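Local coordinates for secreted protein ASP-2 (Necator americanus, PDB 1U53), which is a secreted hookworm protein of the pathogenesis-related-1 (CAP) family and a vaccine antigen, whose molecular role is not firmly established, at residues S93-K97 and A98-E102; R17-F20 and L21-N25; A107-G110 and E111-E114. All blocks are in the same frame, centred on the assembly; numbering follows the deposited sequence.

Contact 1: residues S93-K97 and A98-E102; sequences SGMDK and AKAAE
Asp-96 and Lys-99, whose CA atoms lie 5.2 Å apart, bracket the start of helix 97-109, where the loop leaving strand 84-90 enters its first turn. Two backbone bonds begin the helical pattern: Ala-100 N donates to Asp-96 O at 2.9 Å, and Ala-101 N to Lys-97 O at 3.0 Å. Asp-96 is the N-cap. A chi1 of 168°, which turns CG away from the backbone N, brings the carboxylate back over the opening turn, and OD2 accepts from Lys-99 N at 2.9 Å through the anti lone pair, with an N-H...O angle of 153°.

Beside this polar cap, Met-95 lays its thioether against the same turn. SD rests 3.6 Å from Ala-100 CA and 3.9 Å from its CB, and CG and SD meet CG and CD of Lys-99, whose extended chain crosses the methionine at about a right angle. CE, swung round at chi3, ends 4.0 Å from Lys-99 CE. Lys-97 leads the other way, its NZ bonded to Gly-11 O. Here the carboxylate meets an amide hydrogen, that of Lys-99, for which no preceding turn offers a carbonyl, and its negative charge probably suits the helix dipole.

Contact 2: residues R17-F20 and L21-N25; sequences RQKF and LEMHN. Unlike the reference sequence in segment 21-25: Met-23 (reference Leu).
Helix 14-32, which packs on the central sheet in the alpha-beta-alpha sandwich of the CAP fold, carries a histidine that folds back onto its own backbone one turn earlier. His-24 ND1 donates to Phe-20 O at 2.9 Å, with Phe-20 O near the plane of the imidazole, at its edge. The same oxygen takes the helical bond from His-24 N, also at 2.9 Å, and the two donors approach from opposite faces of the carbonyl plane; ND1 lies 37° out of it. The ring is brought there by a chi1 of -83°, which sets CG anti to the carbonyl carbon. Its far nitrogen, NE2, is bonded to Tyr-163 OH, so both ring nitrogens are engaged and the rotation of the imidazole is fixed.

Phe-20 sends its ring to the sheet-facing side, onto Leu-146, Cys-148 and Val-150 of one strand and Val-159 and Cys-161 of the next, while helix 97-109 borders it through Ala-101 and Ser-105. On the flank facing helix 97-109, Lys-19, bent at chi2, runs over Met-23, although the placing of the thioether is uncertain. On the outer side Glu-22 lays its CG 3.2 Å from Gln-18 O, the carbonyl its N also reaches, at 2.8 Å.

Contact 3: residues A107-G110 and E111-E114; sequences AWFG and ELAE
Glu-111 lays its side chain back along the end of helix 97-109, with CG 3.4 Å from Trp-108 O. A chi1 of -68° puts CG beside its own backbone N and starts the extended chain toward the preceding turn. From there OE2 accepts a bond from a water that also donates to Ala-107 O, each at 2.8 Å, so the carboxylate is tied through one solvent molecule to a carbonyl four residues earlier. Two i+3 to i bonds, as in a 3-10 turn, carry the chain through the bend at Gly-110. Leu-112 N donates to Phe-109 O at 3.2 Å from above the carbonyl plane, 38° out of it, whereas the bond from Glu-111 N to Trp-108 O, at 3.4 Å, is weak. A second water donates to Phe-109 O at 2.7 Å and accepts from Ala-113 N at 2.9 Å, thus bridging a step that no direct bond spans. By contrast, Glu-114 N reaches Gly-110 O at 3.0 Å, the regular i+4 to i bond of helix 111-115.

This is the junction in the CAP fold where helix 97-109, lying along the sheet, gives way to the short helix 111-115. Alongside the break, Phe-109 CZ touches Leu-112 CD2 obliquely.

Further out, the carboxylate of Glu-111 is held by helix 133-138: OE2 is bonded to His-134 ND1 and OE1 to Tyr-135 N. His-134 also stacks on the ring of Trp-108, whose NE1 is bonded to Ile-87 O of strand 84-90, and Tyr-135 meets Phe-109 edge-to-face. A glutamate and histidine paired in this way recall the residues lining the central cavity of CAP proteins, and Glu-111 and His-134 are consistent with that site. The indole also touches Val-159, Cys-161 and Tyr-163 of strand 157-164.

In the fold
Contacts 1 and 3 mark the start and the end of helix 97-109, whereas contact 2 lies within helix 14-32. All three are partly buried. Contact 1, the most peripheral, exposes its cap but buries Met-95 and Ala-100; contact 2 buries Phe-20 and His-24 against the sheet while Gln-18 and Glu-22 face outward; contact 3 buries Trp-108 and Leu-112 and exposes Ala-113 and Glu-114. The helices meet where Ala-101 CA packs on Phe-20 CZ at 3.4 Å, and His-24 of contact 2 touches Trp-108 of contact 3. A carboxylate serves a backbone amide in contact 1, a ring nitrogen doubles a helical carbonyl's bonds in contact 2, and waters bridge the helix break in contact 3.

Contact 1: residues S93-K97 and A98-E102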
loop_
_atom_site.group_PDB
_atom_site.type_symbol
_atom_site.label_atom_id
_atom_site.label_comp_id
_atom_site.label_asym_id
_atom_site.label_seq_id
_atom_site.Cartn_x
_atom_site.Cartn_y
_atom_site.Cartn_z
ATOM N N SER A 93 6.988 12.654 16.827
ATOM C CA SER A 93 7.984 13.127 15.820
ATOM C C SER A 93 9.173 12.237 15.684
ATOM O O SER A 93 9.667 11.945 14.558
ATOM C CB SER A 93 8.462 14.547 16.211
ATOM O OG SER A 93 7.472 15.397 15.714
ATOM N N GLY A 94 9.671 11.814 16.823
ATOM C CA GLY A 94 10.928 11.070 16.813
ATOM C C GLY A 94 10.748 9.563 16.793
ATOM O O GLY A 94 11.681 8.843 17.103
ATOM N N MET A 95 9.546 9.089 16.459
ATOM C CA MET A 95 9.281 7.667 16.373
ATOM C C MET A 95 10.298 6.949 15.510
ATOM O O MET A 95 10.736 7.486 14.480
ATOM C CB MET A 95 7.890 7.446 15.760
ATOM C CG MET A 95 7.482 5.966 15.632
ATOM S SD MET A 95 5.742 5.721 15.219
ATOM C CE MET A 95 5.037 6.379 16.679
ATOM N N ASP A 96 10.652 5.724 15.917
ATOM C CA ASP A 96 11.589 4.908 15.144
ATOM C C ASP A 96 10.988 4.717 13.773
ATOM O O ASP A 96 9.783 4.493 13.673
ATOM C CB ASP A 96 11.728 3.561 15.844
ATOM C CG ASP A 96 12.432 2.562 15.011
ATOM O OD1 ASP A 96 13.687 2.458 15.058
ATOM O OD2 ASP A 96 11.732 1.833 14.283
ATOM N N LYS A 97 11.760 4.862 12.701
ATOM C CA LYS A 97 11.132 4.827 11.359
ATOM C C LYS A 97 10.502 3.520 10.960
ATOM O O LYS A 97 9.528 3.523 10.215
ATOM C CB LYS A 97 12.118 5.309 10.280
ATOM C CG LYS A 97 12.553 6.749 10.526
ATOM C CD LYS A 97 13.255 7.388 9.314
ATOM C CE LYS A 97 13.704 8.832 9.643
ATOM N NZ LYS A 97 15.118 8.814 10.076
ATOM N N ALA A 98 11.039 2.386 11.438
ATOM C CA ALA A 98 10.403 1.083 11.117
ATOM C C ALA A 98 9.131 0.902 11.911
ATOM O O ALA A 98 8.167 0.281 11.445
ATOM C CB ALA A 98 11.361 -0.100 11.412
ATOM N N LYS A 99 9.088 1.468 13.121
ATOM C CA LYS A 99 7.838 1.475 13.892
ATOM C C LYS A 99 6.778 2.347 13.172
ATOM O O LYS A 99 5.579 2.004 13.130
ATOM C CB LYS A 99 8.044 1.978 15.342
ATOM C CG LYS A 99 6.716 2.025 16.139
ATOM C CD LYS A 99 6.950 2.474 17.580
ATOM C CE LYS A 99 5.593 2.762 18.263
ATOM N NZ LYS A 99 5.750 3.501 19.552
ATOM N N ALA A 100 7.218 3.490 12.625
ATOM C CA ALA A 100 6.275 4.365 11.874
ATOM C C ALA A 100 5.773 3.624 10.613
ATOM O O ALA A 100 4.609 3.721 10.273
ATOM C CB ALA A 100 6.976 5.642 11.482
ATOM N N ALA A 101 6.641 2.856 9.974
ATOM C CA ALA A 101 6.228 2.081 8.798
ATOM C C ALA A 101 5.122 1.089 9.185
ATOM O O ALA A 101 4.153 0.871 8.450
ATOM C CB ALA A 101 7.441 1.332 8.235
ATOM N N GLU A 102 5.297 0.456 10.346
ATOM C CA GLU A 102 4.345 -0.521 10.823
ATOM C C GLU A 102 3.029 0.165 11.116
ATOM O O GLU A 102 1.955 -0.304 10.719
ATOM C CB GLU A 102 4.879 -1.128 12.125
ATOM C CG GLU A 102 4.015 -2.269 12.638
ATOM C CD GLU A 102 4.643 -2.888 13.866
ATOM O OE1 GLU A 102 5.719 -2.391 14.281
ATOM O OE2 GLU A 102 4.090 -3.873 14.383
#

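Contact 2: residues R17-F20 and L21-N25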
loop_
_atom_site.group_PDB
_atom_site.type_symbol
_atom_site.label_atom_id
_atom_site.label_comp_id
_atom_site.label_asym_id
_atom_site.label_seq_id
_atom_site.Cartn_x
_atom_site.Cartn_y
_atom_site.Cartn_z
ATOM N N ARG A 17 12.476 0.258 5.178
ATOM C CA ARG A 17 12.143 -0.120 3.814
ATOM C C ARG A 17 11.684 -1.562 3.837
ATOM O O ARG A 17 10.690 -1.904 3.193
ATOM C CB ARG A 17 13.374 -0.025 2.918
ATOM C CG ARG A 17 13.928 1.357 2.774
ATOM C CD ARG A 17 15.109 1.342 1.763
ATOM N NE ARG A 17 15.500 2.722 1.465
ATOM C CZ ARG A 17 16.662 3.260 1.789
ATOM N NH1 ARG A 17 17.618 2.507 2.323
ATOM N NH2 ARG A 17 16.927 4.519 1.489
ATOM N N GLN A 18 12.398 -2.430 4.560
ATOM C CA GLN A 18 12.007 -3.829 4.635
ATOM C C GLN A 18 10.648 -3.975 5.268
ATOM O O GLN A 18 9.833 -4.764 4.805
ATOM C CB GLN A 18 13.049 -4.629 5.425
ATOM C CG GLN A 18 14.357 -4.735 4.633
ATOM C CD GLN A 18 15.438 -5.548 5.350
ATOM O OE1 GLN A 18 15.376 -5.771 6.561
ATOM N NE2 GLN A 18 16.430 -5.991 4.594
ATOM N N LYS A 19 10.381 -3.186 6.308
ATOM C CA LYS A 19 9.088 -3.303 6.988
ATOM C C LYS A 19 7.965 -2.937 6.049
ATOM O O LYS A 19 6.961 -3.644 5.945
ATOM C CB LYS A 19 9.076 -2.439 8.257
ATOM C CG LYS A 19 7.827 -2.566 9.112
ATOM C CD LYS A 19 7.712 -3.990 9.643
ATOM C CE LYS A 19 6.586 -4.161 10.603
ATOM N NZ LYS A 19 6.446 -5.635 10.896
ATOM N N PHE A 20 8.149 -1.849 5.314
ATOM C CA PHE A 20 7.089 -1.434 4.372
ATOM C C PHE A 20 6.819 -2.515 3.333
ATOM O O PHE A 20 5.689 -2.898 3.111
ATOM C CB PHE A 20 7.481 -0.143 3.627
ATOM C CG PHE A 20 7.106 1.114 4.353
ATOM C CD1 PHE A 20 5.772 1.382 4.688
ATOM C CD2 PHE A 20 8.073 2.027 4.724
ATOM C CE1 PHE A 20 5.427 2.601 5.393
ATOM C CE2 PHE A 20 7.725 3.237 5.398
ATOM C CZ PHE A 20 6.410 3.492 5.726
ATOM N N LEU A 21 7.881 -3.033 2.700
ATOM C CA LEU A 21 7.676 -4.008 1.650
ATOM C C LEU A 21 7.092 -5.328 2.214
ATOM O O LEU A 21 6.120 -5.884 1.671
ATOM C CB LEU A 21 9.008 -4.303 0.934
ATOM C CG LEU A 21 8.823 -5.223 -0.264
ATOM C CD1 LEU A 21 7.985 -4.568 -1.420
ATOM C CD2 LEU A 21 10.159 -5.698 -0.772
ATOM N N GLU A 22 7.657 -5.825 3.313
ATOM C CA GLU A 22 7.135 -7.102 3.869
ATOM C C GLU A 22 5.683 -7.010 4.326
ATOM O O GLU A 22 4.890 -7.931 4.043
ATOM C CB GLU A 22 8.025 -7.538 5.031
ATOM C CG GLU A 22 9.385 -7.912 4.470
ATOM C CD GLU A 22 10.392 -8.210 5.521
ATOM O OE1 GLU A 22 9.986 -8.299 6.702
ATOM O OE2 GLU A 22 11.591 -8.337 5.146
ATOM N N MET A 23 5.342 -5.916 5.008
ATOM C CA MET A 23 3.970 -5.663 5.456
ATOM C C MET A 23 3.052 -5.566 4.264
ATOM O O MET A 23 1.962 -6.113 4.256
ATOM C CB MET A 23 3.843 -4.338 6.199
ATOM C CG MET A 23 4.552 -4.265 7.430
ATOM S SD MET A 23 3.527 -4.234 8.905
ATOM C CE MET A 23 1.860 -3.885 8.656
ATOM N N HIS A 24 3.471 -4.839 3.225
ATOM C CA HIS A 24 2.570 -4.791 2.057
ATOM C C HIS A 24 2.334 -6.147 1.430
ATOM O O HIS A 24 1.187 -6.519 1.108
ATOM C CB HIS A 24 3.065 -3.805 0.999
ATOM C CG HIS A 24 2.671 -2.377 1.276
ATOM N ND1 HIS A 24 3.252 -1.597 2.255
ATOM C CD2 HIS A 24 1.760 -1.587 0.655
ATOM C CE1 HIS A 24 2.690 -0.396 2.250
ATOM N NE2 HIS A 24 1.780 -0.370 1.281
ATOM N N ASN A 25 3.414 -6.915 1.230
ATOM C CA ASN A 25 3.223 -8.234 0.593
ATOM C C ASN A 25 2.498 -9.222 1.486
ATOM O O ASN A 25 1.668 -10.008 1.007
ATOM C CB ASN A 25 4.528 -8.804 0.103
ATOM C CG ASN A 25 4.948 -8.171 -1.186
ATOM O OD1 ASN A 25 4.104 -7.864 -2.012
ATOM N ND2 ASN A 25 6.252 -7.928 -1.348
#

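Contact 3: residues A107-G110 and E111-E114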
loop_
_atom_site.group_PDB
_atom_site.type_symbol
_atom_site.label_atom_id
_atom_site.label_comp_id
_atom_site.label_asym_id
_atom_site.label_seq_id
_atom_site.Cartn_x
_atom_site.Cartn_y
_atom_site.Cartn_z
ATOM N N ALA A 107 -2.648 1.340 9.757
ATOM C CA ALA A 107 -3.738 2.332 9.695
ATOM C C ALA A 107 -4.415 2.299 8.332
ATOM O O ALA A 107 -5.634 2.445 8.209
ATOM C CB ALA A 107 -3.191 3.746 9.948
ATOM N N TRP A 108 -3.591 2.151 7.300
ATOM C CA TRP A 108 -4.124 2.102 5.929
ATOM C C TRP A 108 -4.920 0.833 5.730
ATOM O O TRP A 108 -6.052 0.854 5.226
ATOM C CB TRP A 108 -3.001 2.178 4.894
ATOM C CG TRP A 108 -2.241 3.510 4.937
ATOM C CD1 TRP A 108 -2.728 4.738 5.315
ATOM C CD2 TRP A 108 -0.878 3.710 4.558
ATOM N NE1 TRP A 108 -1.718 5.692 5.236
ATOM C CE2 TRP A 108 -0.574 5.072 4.791
ATOM C CE3 TRP A 108 0.146 2.841 4.092
ATOM C CZ2 TRP A 108 0.675 5.609 4.503
ATOM C CZ3 TRP A 108 1.399 3.383 3.820
ATOM C CH2 TRP A 108 1.652 4.765 4.060
ATOM N N PHE A 109 -4.302 -0.290 6.067
ATOM C CA PHE A 109 -4.952 -1.576 5.840
ATOM C C PHE A 109 -6.191 -1.715 6.698
ATOM O O PHE A 109 -7.140 -2.385 6.299
ATOM C CB PHE A 109 -3.972 -2.692 6.127
ATOM C CG PHE A 109 -4.514 -4.040 5.747
ATOM C CD1 PHE A 109 -4.419 -4.486 4.422
ATOM C CD2 PHE A 109 -5.128 -4.838 6.699
ATOM C CE1 PHE A 109 -4.920 -5.731 4.068
ATOM C CE2 PHE A 109 -5.659 -6.078 6.333
ATOM C CZ PHE A 109 -5.550 -6.522 5.037
ATOM N N GLY A 110 -6.201 -1.048 7.851
ATOM C CA GLY A 110 -7.306 -1.200 8.806
ATOM C C GLY A 110 -8.651 -0.690 8.322
ATOM O O GLY A 110 -9.672 -1.059 8.892
ATOM N N GLU A 111 -8.647 0.093 7.235
ATOM C CA GLU A 111 -9.881 0.569 6.566
ATOM C C GLU A 111 -10.799 -0.602 6.179
ATOM O O GLU A 111 -12.026 -0.464 6.229
ATOM C CB GLU A 111 -9.500 1.437 5.357
ATOM C CG GLU A 111 -8.861 2.734 5.854
ATOM C CD GLU A 111 -8.416 3.669 4.767
ATOM O OE1 GLU A 111 -8.345 3.229 3.595
ATOM O OE2 GLU A 111 -8.144 4.870 5.117
ATOM N N LEU A 112 -10.217 -1.746 5.782
ATOM C CA LEU A 112 -11.058 -2.876 5.347
ATOM C C LEU A 112 -11.896 -3.368 6.535
ATOM O O LEU A 112 -13.113 -3.486 6.413
ATOM C CB LEU A 112 -10.167 -4.025 4.829
ATOM C CG LEU A 112 -10.893 -5.358 4.535
ATOM C CD1 LEU A 112 -11.940 -5.198 3.413
ATOM C CD2 LEU A 112 -9.818 -6.436 4.213
ATOM N N ALA A 113 -11.257 -3.620 7.665
ATOM C CA ALA A 113 -11.992 -4.122 8.845
ATOM C C ALA A 113 -12.896 -3.080 9.489
ATOM O O ALA A 113 -13.991 -3.423 9.974
ATOM C CB ALA A 113 -11.034 -4.657 9.888
ATOM N N GLU A 114 -12.446 -1.834 9.546
ATOM C CA GLU A 114 -13.275 -0.797 10.191
ATOM C C GLU A 114 -14.427 -0.241 9.387
ATOM O O GLU A 114 -15.542 -0.061 9.948
ATOM C CB GLU A 114 -12.414 0.371 10.658
ATOM C CG GLU A 114 -13.232 1.354 11.533
ATOM C CD GLU A 114 -12.509 2.662 11.830
ATOM O OE1 GLU A 114 -11.302 2.781 11.517
ATOM O OE2 GLU A 114 -13.169 3.585 12.395
HETATM O O HOH W 1 -6.313 4.963 7.294
HETATM O O HOH W 2 -8.413 -4.226 7.892
#